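Local atomic coordinates of prenyltransference for protein (Lavandula lanata, PDB entry 5HC7), a protein that probably condenses prenyl diphosphates in the manner of the undecaprenyl diphosphate synthases, and binds magnesium together with dimethylallyl S-thiolodiphosphate. Residues I18-H23 and L60-L65; R24-S29 and L219-G224; G196-S201 and F213-K218. All blocks are in the same frame, centred on the assembly; numbering follows the deposited sequence.

From the N terminus, strand 15-19 leads through I18-H23 into helix 23-30, and contact 1 closes when the chain returns from helix 34-54 on strand 59-65, beside the first strand. Contact 2 starts on helix 23-30, before contact 1 has closed, and ends only at L219-G224, near the C-terminal helix 225-237; the two therefore cross. Contact 3 begins after contact 1 is complete and lies wholly within the span of contact 2, joining the loop after strand 190-194 to strand 212-216. Contacts 1 and 2 meet where Asp21 O approaches Phe220 N, 3.1 Å away. Contacts 1 and 2 share the chain D ligand; contacts 1 and 3 share that of chain C.

Contact 1. Residues I18-H23 and L60-L65; sequences IIIDGH and LTIWAL. With MG (magnesium ion), chain B; DST (dimethylallyl S-thiolodiphosphate), chain D; DST (dimethylallyl S-thiolodiphosphate), chain C.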
loop_
_atom_site.group_PDB
_atom_site.type_symbol
_atom_site.label_atom_id
_atom_site.label_comp_id
_atom_site.label_asym_id
_atom_site.label_seq_id
_atom_site.Cartn_x
_atom_site.Cartn_y
_atom_site.Cartn_z
ATOM N N ILE A 18 -4.827 -1.175 -12.595
ATOM C CA ILE A 18 -5.191 -2.568 -12.641
ATOM C C ILE A 18 -3.990 -3.468 -12.498
ATOM O O ILE A 18 -3.024 -3.331 -13.244
ATOM C CB ILE A 18 -5.881 -2.948 -13.954
ATOM C CG1 ILE A 18 -7.116 -2.103 -14.174
ATOM C CG2 ILE A 18 -6.291 -4.411 -13.945
ATOM C CD1 ILE A 18 -7.800 -2.396 -15.492
ATOM N N ILE A 19 -4.041 -4.354 -11.505
ATOM C CA ILE A 19 -3.125 -5.460 -11.411
ATOM C C ILE A 19 -3.727 -6.657 -12.123
ATOM O O ILE A 19 -4.737 -7.194 -11.718
ATOM C CB ILE A 19 -2.825 -5.831 -9.922
ATOM C CG1 ILE A 19 -2.269 -4.610 -9.178
ATOM C CG2 ILE A 19 -1.878 -6.993 -9.836
ATOM C CD1 ILE A 19 -2.041 -4.765 -7.678
ATOM N N ILE A 20 -3.056 -7.113 -13.176
ATOM C CA ILE A 20 -3.503 -8.266 -13.933
ATOM C C ILE A 20 -2.864 -9.501 -13.260
ATOM O O ILE A 20 -1.806 -9.399 -12.622
ATOM C CB ILE A 20 -3.183 -8.051 -15.436
ATOM C CG1 ILE A 20 -1.684 -8.027 -15.669
ATOM C CG2 ILE A 20 -3.828 -6.725 -15.917
ATOM C CD1 ILE A 20 -1.222 -7.829 -17.091
ATOM N N ASP A 21 -3.551 -10.622 -13.296
ATOM C CA ASP A 21 -3.112 -11.809 -12.608
ATOM C C ASP A 21 -4.058 -12.946 -13.016
ATOM O O ASP A 21 -5.105 -12.686 -13.563
ATOM C CB ASP A 21 -3.161 -11.572 -11.075
ATOM C CG ASP A 21 -2.327 -12.594 -10.246
ATOM O OD1 ASP A 21 -1.447 -13.210 -10.837
ATOM O OD2 ASP A 21 -2.516 -12.802 -9.005
ATOM N N GLY A 22 -3.677 -14.196 -12.739
ATOM C CA GLY A 22 -4.500 -15.341 -13.063
ATOM C C GLY A 22 -4.316 -16.000 -14.456
ATOM O O GLY A 22 -5.066 -16.897 -14.807
ATOM N N HIS A 23 -3.305 -15.631 -15.213
ATOM C CA HIS A 23 -3.150 -16.152 -16.575
ATOM C C HIS A 23 -2.796 -17.632 -16.614
ATOM O O HIS A 23 -3.326 -18.370 -17.411
ATOM C CB HIS A 23 -2.065 -15.401 -17.322
ATOM C CG HIS A 23 -2.373 -13.963 -17.515
ATOM N ND1 HIS A 23 -2.150 -13.014 -16.540
ATOM C CD2 HIS A 23 -2.913 -13.303 -18.559
ATOM C CE1 HIS A 23 -2.524 -11.826 -17.001
ATOM N NE2 HIS A 23 -3.013 -11.979 -18.209
ATOM N N LEU A 60 -5.837 5.600 -16.943
ATOM C CA LEU A 60 -5.767 4.159 -16.685
ATOM C C LEU A 60 -4.332 3.668 -16.746
ATOM O O LEU A 60 -3.610 3.876 -17.775
ATOM C CB LEU A 60 -6.502 3.380 -17.748
ATOM C CG LEU A 60 -6.714 1.876 -17.538
ATOM C CD1 LEU A 60 -7.824 1.689 -16.514
ATOM C CD2 LEU A 60 -7.127 1.261 -18.863
ATOM N N THR A 61 -3.965 2.965 -15.672
ATOM C CA THR A 61 -2.672 2.299 -15.575
ATOM C C THR A 61 -2.897 0.789 -15.563
ATOM O O THR A 61 -3.725 0.309 -14.780
ATOM C CB THR A 61 -1.925 2.680 -14.306
ATOM O OG1 THR A 61 -1.720 4.095 -14.273
ATOM C CG2 THR A 61 -0.524 1.951 -14.254
ATOM N N ILE A 62 -2.227 0.075 -16.477
ATOM C CA ILE A 62 -2.179 -1.365 -16.444
ATOM C C ILE A 62 -0.765 -1.789 -16.087
ATOM O O ILE A 62 0.237 -1.364 -16.708
ATOM C CB ILE A 62 -2.570 -1.980 -17.771
ATOM C CG1 ILE A 62 -4.046 -1.633 -18.090
ATOM C CG2 ILE A 62 -2.364 -3.493 -17.746
ATOM C CD1 ILE A 62 -4.483 -2.080 -19.499
ATOM N N TRP A 63 -0.672 -2.619 -15.059
ATOM C CA TRP A 63 0.624 -3.121 -14.591
ATOM C C TRP A 63 0.861 -4.417 -15.292
ATOM O O TRP A 63 0.158 -5.383 -15.021
ATOM C CB TRP A 63 0.649 -3.374 -13.092
ATOM C CG TRP A 63 1.978 -3.653 -12.463
ATOM C CD1 TRP A 63 3.244 -3.141 -12.813
ATOM C CD2 TRP A 63 2.174 -4.400 -11.294
ATOM N NE1 TRP A 63 4.176 -3.543 -11.912
ATOM C CE2 TRP A 63 3.557 -4.306 -10.954
ATOM C CE3 TRP A 63 1.319 -5.096 -10.456
ATOM C CZ2 TRP A 63 4.082 -4.918 -9.829
ATOM C CZ3 TRP A 63 1.860 -5.754 -9.390
ATOM C CH2 TRP A 63 3.226 -5.637 -9.069
ATOM N N ALA A 64 1.915 -4.410 -16.117
ATOM C CA ALA A 64 2.258 -5.486 -17.052
ATOM C C ALA A 64 3.445 -6.300 -16.565
ATOM O O ALA A 64 3.580 -7.456 -16.896
ATOM C CB ALA A 64 2.616 -4.884 -18.382
ATOM N N LEU A 65 4.342 -5.712 -15.804
ATOM C CA LEU A 65 5.530 -6.462 -15.432
ATOM C C LEU A 65 6.205 -5.858 -14.224
ATOM O O LEU A 65 6.525 -4.664 -14.240
ATOM C CB LEU A 65 6.529 -6.457 -16.621
ATOM C CG LEU A 65 7.566 -7.578 -16.458
ATOM C CD1 LEU A 65 6.979 -8.916 -16.922
ATOM C CD2 LEU A 65 8.833 -7.263 -17.238
HETATM MG MG MG B . 0.368 -14.655 -10.483
HETATM O O4 DST D . -1.237 -15.636 -11.168
HETATM P P1 DST D . -1.005 -16.882 -12.235
HETATM O O6 DST D . -2.478 -17.577 -12.465
HETATM O O5 DST D . 0.016 -17.818 -11.567
HETATM O O2 DST D . -0.528 -16.302 -13.758
HETATM P P3 DST D . 0.160 -14.864 -14.099
HETATM O O8 DST D . -0.916 -13.848 -14.297
HETATM O O7 DST D . 1.317 -14.994 -15.246
HETATM S S9 DST D . 0.844 -14.639 -13.031
HETATM O O4 DST C . 0.742 -12.921 -6.834
HETATM P P1 DST C . 2.244 -12.507 -6.609
HETATM O O6 DST C . 3.234 -13.587 -6.722
HETATM O O5 DST C . 2.474 -11.696 -5.123
HETATM O O2 DST C . 2.611 -11.575 -7.874
HETATM P P3 DST C . 2.242 -11.777 -9.487
HETATM O O8 DST C . 3.699 -11.580 -10.292
HETATM O O7 DST C . 1.500 -13.018 -9.922
HETATM S S9 DST C . 1.282 -9.945 -9.890
HETATM C C10 DST C . 2.876 -9.478 -10.722
HETATM C C11 DST C . 2.665 -8.156 -11.284
HETATM C C12 DST C . 2.132 -8.259 -12.708
HETATM C C13 DST C . 0.746 -7.550 -12.816
HETATM C C14 DST C . 3.105 -7.542 -13.627
HETATM O O HOH W 1 -0.566 -14.396 -8.511
#
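Ile18 and Ile62 pair in parallel strands at the middle of the sheet that forms the core of this cis-prenyltransferase fold. Ile18 N donates to Thr61 O at 2.9 Å, and Trp63 N to Ile18 O in a straighter bond (167°). The packing is dense here: the side chains of Ile20 and Ile62 cross at about a right angle, CG2 of Ile20 4.0 Å from CG2 of Ile62, and Trp45 of helix 34-54 covers both. On the opposite face Ile19 and Trp63 lie side by side, with Ile19 CG2 3.8 Å from Trp63 CE3, at the indole edge. The indole, its CG anti to the backbone N (chi1 -169°), turns one face to the chain C ligand, whose C11 lies 3.2 Å above the plane; NE1 is taken by Tyr142 O. Beyond Ile20 the segments part, and C13 of the chain C ligand lies near both Ile20 O and Trp63 O. Asp21 to His23 serve the ligands instead, Asp21 through magnesium and water, Gly22 and His23 by direct hydrogen bonds. Asp21 OD1 binds the metal, as do O7 of the chain C ligand, O4 and S9 of the chain D ligand and a water that donates to Asp21 OD2, itself in a salt bridge with Arg193. Gly22, the N-cap of helix 23-30, gives its N-H to O4 of the chain D ligand, whose O8 meets His23 ND1 at 2.7 Å, in the imidazole plane.

Contact 2. Residues R24-S29 and L219-G224; sequences RKWAKS and LFPDFG. With DST (dimethylallyl S-thiolodiphosphate), chain D.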
loop_
_atom_site.group_PDB
_atom_site.type_symbol
_atom_site.label_atom_id
_atom_site.label_comp_id
_atom_site.label_asym_id
_atom_site.label_seq_id
_atom_site.Cartn_x
_atom_site.Cartn_y
_atom_site.Cartn_z
ATOM N N ARG A 24 -1.865 -18.051 -15.794
ATOM C CA ARG A 24 -1.515 -19.460 -15.715
ATOM C C ARG A 24 -2.605 -20.306 -15.121
ATOM O O ARG A 24 -2.903 -21.357 -15.644
ATOM C CB ARG A 24 -0.319 -19.623 -14.848
ATOM C CG ARG A 24 0.909 -18.968 -15.419
ATOM C CD ARG A 24 1.715 -18.524 -14.229
ATOM N NE ARG A 24 3.132 -18.455 -14.450
ATOM C CZ ARG A 24 3.982 -18.124 -13.485
ATOM N NH1 ARG A 24 3.535 -17.837 -12.253
ATOM N NH2 ARG A 24 5.284 -18.074 -13.748
ATOM N N LYS A 25 -3.199 -19.871 -14.027
ATOM C CA LYS A 25 -4.392 -20.557 -13.496
ATOM C C LYS A 25 -5.429 -20.777 -14.572
ATOM O O LYS A 25 -6.048 -21.812 -14.632
ATOM C CB LYS A 25 -5.077 -19.776 -12.374
ATOM C CG LYS A 25 -4.393 -19.900 -11.036
ATOM C CD LYS A 25 -5.101 -19.068 -9.969
ATOM C CE LYS A 25 -4.182 -18.739 -8.784
ATOM N NZ LYS A 25 -4.462 -17.374 -8.217
ATOM N N TRP A 26 -5.650 -19.750 -15.376
ATOM C CA TRP A 26 -6.631 -19.795 -16.431
ATOM C C TRP A 26 -6.214 -20.785 -17.510
ATOM O O TRP A 26 -7.018 -21.582 -17.934
ATOM C CB TRP A 26 -6.792 -18.396 -17.050
ATOM C CG TRP A 26 -7.855 -18.279 -18.130
ATOM C CD1 TRP A 26 -9.134 -17.930 -17.959
ATOM C CD2 TRP A 26 -7.663 -18.441 -19.529
ATOM N NE1 TRP A 26 -9.790 -17.880 -19.158
ATOM C CE2 TRP A 26 -8.903 -18.193 -20.149
ATOM C CE3 TRP A 26 -6.558 -18.771 -20.323
ATOM C CZ2 TRP A 26 -9.084 -18.298 -21.515
ATOM C CZ3 TRP A 26 -6.723 -18.837 -21.676
ATOM C CH2 TRP A 26 -7.979 -18.596 -22.266
ATOM N N ALA A 27 -4.982 -20.686 -17.976
ATOM C CA ALA A 27 -4.470 -21.635 -18.945
ATOM C C ALA A 27 -4.706 -23.027 -18.402
ATOM O O ALA A 27 -5.466 -23.808 -18.952
ATOM C CB ALA A 27 -2.984 -21.404 -19.203
ATOM N N LYS A 28 -4.135 -23.278 -17.252
ATOM C CA LYS A 28 -4.229 -24.555 -16.620
ATOM C C LYS A 28 -5.642 -25.037 -16.721
ATOM O O LYS A 28 -5.875 -26.123 -17.189
ATOM C CB LYS A 28 -3.799 -24.454 -15.163
ATOM C CG LYS A 28 -3.233 -25.719 -14.554
ATOM C CD LYS A 28 -4.298 -26.770 -14.244
ATOM C CE LYS A 28 -5.143 -26.457 -13.010
ATOM N NZ LYS A 28 -4.507 -26.963 -11.757
ATOM N N SER A 29 -6.604 -24.235 -16.308
ATOM C CA SER A 29 -7.961 -24.727 -16.273
ATOM C C SER A 29 -8.578 -24.837 -17.690
ATOM O O SER A 29 -9.526 -25.567 -17.888
ATOM C CB SER A 29 -8.826 -23.844 -15.391
ATOM O OG SER A 29 -9.312 -22.746 -16.154
ATOM N N LEU A 219 -10.298 -14.424 -13.167
ATOM C CA LEU A 219 -9.023 -14.522 -13.848
ATOM C C LEU A 219 -8.893 -13.528 -15.003
ATOM O O LEU A 219 -9.827 -13.270 -15.768
ATOM C CB LEU A 219 -8.751 -15.967 -14.305
ATOM C CG LEU A 219 -8.908 -17.047 -13.220
ATOM C CD1 LEU A 219 -8.585 -18.407 -13.824
ATOM C CD2 LEU A 219 -7.992 -16.762 -12.010
ATOM N N PHE A 220 -7.722 -12.909 -15.140
ATOM C CA PHE A 220 -7.655 -11.809 -16.073
ATOM C C PHE A 220 -7.940 -12.153 -17.534
ATOM O O PHE A 220 -8.565 -11.360 -18.235
ATOM C CB PHE A 220 -6.403 -11.003 -15.983
ATOM C CG PHE A 220 -6.530 -9.681 -16.683
ATOM C CD1 PHE A 220 -7.216 -8.636 -16.095
ATOM C CD2 PHE A 220 -5.997 -9.499 -17.978
ATOM C CE1 PHE A 220 -7.391 -7.425 -16.759
ATOM C CE2 PHE A 220 -6.122 -8.292 -18.623
ATOM C CZ PHE A 220 -6.847 -7.246 -18.017
ATOM N N PRO A 221 -7.562 -13.339 -17.997
ATOM C CA PRO A 221 -8.045 -13.624 -19.353
ATOM C C PRO A 221 -9.573 -13.527 -19.522
ATOM O O PRO A 221 -10.021 -13.249 -20.623
ATOM C CB PRO A 221 -7.569 -15.061 -19.603
ATOM C CG PRO A 221 -6.355 -15.195 -18.780
ATOM C CD PRO A 221 -6.718 -14.423 -17.495
ATOM N N ASP A 222 -10.358 -13.728 -18.468
ATOM C CA ASP A 222 -11.802 -13.557 -18.526
ATOM C C ASP A 222 -12.275 -12.148 -18.219
ATOM O O ASP A 222 -13.490 -11.911 -18.147
ATOM C CB ASP A 222 -12.474 -14.502 -17.528
ATOM C CG ASP A 222 -12.226 -15.951 -17.869
ATOM O OD1 ASP A 222 -12.262 -16.250 -19.075
ATOM O OD2 ASP A 222 -11.963 -16.789 -16.962
ATOM N N PHE A 223 -11.349 -11.217 -18.000
ATOM C CA PHE A 223 -11.692 -9.879 -17.475
ATOM C C PHE A 223 -12.001 -8.944 -18.653
ATOM O O PHE A 223 -11.116 -8.594 -19.439
ATOM C CB PHE A 223 -10.535 -9.292 -16.646
ATOM C CG PHE A 223 -10.851 -8.008 -15.965
ATOM C CD1 PHE A 223 -10.950 -6.834 -16.675
ATOM C CD2 PHE A 223 -11.029 -7.964 -14.567
ATOM C CE1 PHE A 223 -11.210 -5.630 -16.024
ATOM C CE2 PHE A 223 -11.327 -6.792 -13.938
ATOM C CZ PHE A 223 -11.409 -5.613 -14.665
ATOM N N GLY A 224 -13.245 -8.459 -18.711
ATOM C CA GLY A 224 -13.697 -7.560 -19.785
ATOM C C GLY A 224 -14.198 -6.231 -19.323
ATOM O O GLY A 224 -14.099 -5.860 -18.144
HETATM O O4 DST D . -1.237 -15.636 -11.168
HETATM P P1 DST D . -1.005 -16.882 -12.235
HETATM O O6 DST D . -2.478 -17.577 -12.465
HETATM O O5 DST D . 0.016 -17.818 -11.567
HETATM O O2 DST D . -0.528 -16.302 -13.758
HETATM P P3 DST D . 0.160 -14.864 -14.099
HETATM O O8 DST D . -0.916 -13.848 -14.297
HETATM O O7 DST D . 1.317 -14.994 -15.246
HETATM S S9 DST D . 0.844 -14.639 -13.031
#
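Trp26 of helix 23-30 packs on Leu219, Pro221 and Asp222, where a short 3-10 turn (220-222) leads from the last strand of the sheet toward helix 225-237. Helix 23-30 carries, at its N-terminal end, diphosphate-binding N-H groups of the cis-prenyltransferase fold, and the contact joins one side of this helix to the 219-224 turn. Trp26 CB sits 3.7 Å from Leu219 CD1, a methyl that also reaches the helix backbone at Trp26 CA and the CB of Lys25. With CG anti to the backbone N (chi1 -177°), the indole leaves the helix and slides over the proline in the opposite direction to it. Trp26 CG meets Pro221 CG at 3.5 Å. Past it, Pro221 CB faces the five-membered ring of Trp26, 3.3 Å from its centroid and only 8° off its normal, a close CH-pi contact. On the polar edge Trp26 CD1 comes within 3.2 Å of Asp222 OD2, while Trp26 NE1 donates to Asp222 OD1 at 3.0 Å. That bond is bent (147°), OD1 lying somewhat out of the indole plane; the donor in turn comes in from above the carboxylate plane. Farther out, Trp26 CZ2 still lies 4.1 Å from Pro221 CB. Val32 and Thr40 also pack on the tryptophan, and Arg30 makes a long, weak ion pair with Asp222. The N-terminal end of the same helix serves the chain D ligand. Arg24 NH2 pairs with Glu76, while the first turn offers main-chain N-H groups to the diphosphate: Arg24 N reaches O2 at 3.0 Å, and Lys25 N reaches O6 of the chain D ligand at 2.9 Å in a nearly straight bond.

Contact 3. Residues G196-S201 and F213-K218; sequences GEQRLS and FYFTPK. With DST (dimethylallyl S-thiolodiphosphate), chain C.
Gly196 and Thr216 join the loop after strand 190-194 to strand 212-216, the outermost of the parallel sheet within this chain, the two segments running 145° apart and linked by a weak, bent bond from Gly196 N to Thr216 O (3.0 Å). A positive phi at Gly196, where a CB would jam against the preceding carbonyl O, turns the loop over the strand. Gln198 then lays its CG over one face of the Phe215 ring, 3.9 Å from the centroid and toward the rim, a CH-pi contact; Glu197 O approaches Phe215 CD1 obliquely at 3.3 Å. Leu200 CD2 touches Phe213 CZ at 4.2 Å. The second subunit packs here too: its Gln198 lies on Phe215 and its Phe213 on Leu200. Arg199 extends from CG to NE and meets the terminal phosphate of the chain C ligand through two donors, NE to O5 and NH2 to O4. Arg199 NH1 pairs with Glu197 OE2 at 2.9 Å and with Glu212 of the second subunit, while Glu197 CB covers the guanidinium face, fixing its rotation. A leucine in place of Arg199 would probably cost O4 and O5 their guanidinium donors and leave Glu197 OE2 and Glu212 of the second subunit without this charged partner. Asn69 and Arg193 also bond this ligand, and Ser201 adds to the grip, its OG donating to the ligand O5 at 2.6 Å.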
loop_
_atom_site.group_PDB
_atom_site.type_symbol
_atom_site.label_atom_id
_atom_site.label_comp_id
_atom_site.label_asym_id
_atom_site.label_seq_id
_atom_site.Cartn_x
_atom_site.Cartn_y
_atom_site.Cartn_z
ATOM N N GLY A 196 -8.215 -12.752 -7.499
ATOM C CA GLY A 196 -8.522 -13.177 -6.124
ATOM C C GLY A 196 -7.490 -12.893 -5.032
ATOM O O GLY A 196 -7.851 -12.945 -3.888
ATOM N N GLU A 197 -6.208 -12.630 -5.352
ATOM C CA GLU A 197 -5.258 -12.381 -4.305
ATOM C C GLU A 197 -5.495 -10.974 -3.769
ATOM O O GLU A 197 -5.916 -10.041 -4.502
ATOM C CB GLU A 197 -3.812 -12.527 -4.788
ATOM C CG GLU A 197 -3.520 -13.845 -5.473
ATOM C CD GLU A 197 -3.687 -15.036 -4.533
ATOM O OE1 GLU A 197 -4.003 -16.095 -5.045
ATOM O OE2 GLU A 197 -3.513 -14.970 -3.309
ATOM N N GLN A 198 -5.217 -10.841 -2.483
ATOM C CA GLN A 198 -5.447 -9.588 -1.747
ATOM C C GLN A 198 -4.117 -9.084 -1.204
ATOM O O GLN A 198 -3.771 -9.265 -0.025
ATOM C CB GLN A 198 -6.485 -9.821 -0.670
ATOM C CG GLN A 198 -7.912 -10.018 -1.225
ATOM C CD GLN A 198 -8.859 -10.416 -0.081
ATOM O OE1 GLN A 198 -8.919 -11.583 0.302
ATOM N NE2 GLN A 198 -9.382 -9.483 0.572
ATOM N N ARG A 199 -3.348 -8.545 -2.135
ATOM C CA ARG A 199 -2.043 -7.988 -1.837
ATOM C C ARG A 199 -1.629 -7.136 -3.052
ATOM O O ARG A 199 -2.251 -7.218 -4.110
ATOM C CB ARG A 199 -1.050 -9.122 -1.533
ATOM C CG ARG A 199 -0.997 -10.180 -2.650
ATOM C CD ARG A 199 0.120 -11.182 -2.409
ATOM N NE ARG A 199 0.197 -12.195 -3.475
ATOM C CZ ARG A 199 -0.331 -13.420 -3.429
ATOM N NH1 ARG A 199 -0.972 -13.865 -2.352
ATOM N NH2 ARG A 199 -0.214 -14.205 -4.500
ATOM N N LEU A 200 -0.587 -6.322 -2.856
ATOM C CA LEU A 200 -0.081 -5.344 -3.798
ATOM C C LEU A 200 1.056 -5.885 -4.631
ATOM O O LEU A 200 1.264 -5.427 -5.746
ATOM C CB LEU A 200 0.394 -4.062 -3.057
ATOM C CG LEU A 200 -0.662 -3.363 -2.218
ATOM C CD1 LEU A 200 -0.062 -2.173 -1.511
ATOM C CD2 LEU A 200 -1.876 -2.940 -3.101
ATOM N N SER A 201 1.746 -6.890 -4.133
ATOM C CA SER A 201 2.808 -7.546 -4.874
ATOM C C SER A 201 3.861 -6.575 -5.386
ATOM O O SER A 201 4.448 -6.797 -6.432
ATOM C CB SER A 201 2.286 -8.436 -6.045
ATOM O OG SER A 201 1.370 -9.430 -5.601
ATOM N N PHE A 213 -9.615 -0.153 -2.872
ATOM C CA PHE A 213 -9.233 -1.428 -3.417
ATOM C C PHE A 213 -10.450 -2.228 -3.830
ATOM O O PHE A 213 -11.468 -2.279 -3.123
ATOM C CB PHE A 213 -8.450 -2.248 -2.382
ATOM C CG PHE A 213 -7.136 -1.636 -1.977
ATOM C CD1 PHE A 213 -6.499 -0.737 -2.773
ATOM C CD2 PHE A 213 -6.635 -1.873 -0.743
ATOM C CE1 PHE A 213 -5.285 -0.167 -2.378
ATOM C CE2 PHE A 213 -5.426 -1.342 -0.340
ATOM C CZ PHE A 213 -4.728 -0.505 -1.161
ATOM N N TYR A 214 -10.316 -2.898 -4.960
ATOM C CA TYR A 214 -11.318 -3.769 -5.467
ATOM C C TYR A 214 -10.708 -5.036 -5.936
ATOM O O TYR A 214 -9.937 -5.056 -6.890
ATOM C CB TYR A 214 -12.049 -3.071 -6.614
ATOM C CG TYR A 214 -13.141 -3.909 -7.293
ATOM C CD1 TYR A 214 -14.455 -3.950 -6.785
ATOM C CD2 TYR A 214 -12.835 -4.705 -8.402
ATOM C CE1 TYR A 214 -15.440 -4.731 -7.424
ATOM C CE2 TYR A 214 -13.770 -5.485 -9.036
ATOM C CZ TYR A 214 -15.066 -5.482 -8.560
ATOM O OH TYR A 214 -15.952 -6.223 -9.212
ATOM N N PHE A 215 -11.119 -6.115 -5.298
ATOM C CA PHE A 215 -10.613 -7.452 -5.605
ATOM C C PHE A 215 -11.682 -8.287 -6.239
ATOM O O PHE A 215 -12.762 -8.351 -5.703
ATOM C CB PHE A 215 -10.183 -8.115 -4.309
ATOM C CG PHE A 215 -9.145 -7.324 -3.583
ATOM C CD1 PHE A 215 -7.807 -7.332 -4.009
ATOM C CD2 PHE A 215 -9.502 -6.501 -2.512
ATOM C CE1 PHE A 215 -6.863 -6.560 -3.365
ATOM C CE2 PHE A 215 -8.544 -5.753 -1.853
ATOM C CZ PHE A 215 -7.227 -5.763 -2.298
ATOM N N THR A 216 -11.405 -8.887 -7.389
ATOM C CA THR A 216 -12.337 -9.817 -8.001
ATOM C C THR A 216 -11.640 -11.116 -8.134
ATOM O O THR A 216 -10.461 -11.134 -8.596
ATOM C CB THR A 216 -12.544 -9.710 -9.528
ATOM O OG1 THR A 216 -12.171 -8.468 -10.066
ATOM C CG2 THR A 216 -13.846 -10.137 -9.904
ATOM N N PRO A 217 -12.365 -12.201 -7.951
ATOM C CA PRO A 217 -11.833 -13.571 -8.242
ATOM C C PRO A 217 -11.589 -13.859 -9.732
ATOM O O PRO A 217 -10.806 -14.690 -10.112
ATOM C CB PRO A 217 -12.935 -14.479 -7.692
ATOM C CG PRO A 217 -14.194 -13.649 -7.823
ATOM C CD PRO A 217 -13.738 -12.258 -7.367
ATOM N N LYS A 218 -12.232 -13.123 -10.600
ATOM C CA LYS A 218 -12.090 -13.311 -12.001
ATOM C C LYS A 218 -10.651 -13.346 -12.454
ATOM O O LYS A 218 -9.889 -12.386 -12.203
ATOM C CB LYS A 218 -12.827 -12.161 -12.709
ATOM C CG LYS A 218 -13.133 -12.388 -14.184
ATOM C CD LYS A 218 -14.413 -13.201 -14.370
ATOM C CE LYS A 218 -15.673 -12.409 -14.149
ATOM N NZ LYS A 218 -16.007 -11.771 -15.447
HETATM O O4 DST C . 0.742 -12.921 -6.834
HETATM P P1 DST C . 2.244 -12.507 -6.609
HETATM O O6 DST C . 3.234 -13.587 -6.722
HETATM O O5 DST C . 2.474 -11.696 -5.123
HETATM O O2 DST C . 2.611 -11.575 -7.874
HETATM P P3 DST C . 2.242 -11.777 -9.487
HETATM O O8 DST C . 3.699 -11.580 -10.292
HETATM O O7 DST C . 1.500 -13.018 -9.922
HETATM S S9 DST C . 1.282 -9.945 -9.890
HETATM C C10 DST C . 2.876 -9.478 -10.722
HETATM C C11 DST C . 2.665 -8.156 -11.284
HETATM C C12 DST C . 2.132 -8.259 -12.708
HETATM C C13 DST C . 0.746 -7.550 -12.816
HETATM C C14 DST C . 3.105 -7.542 -13.627
#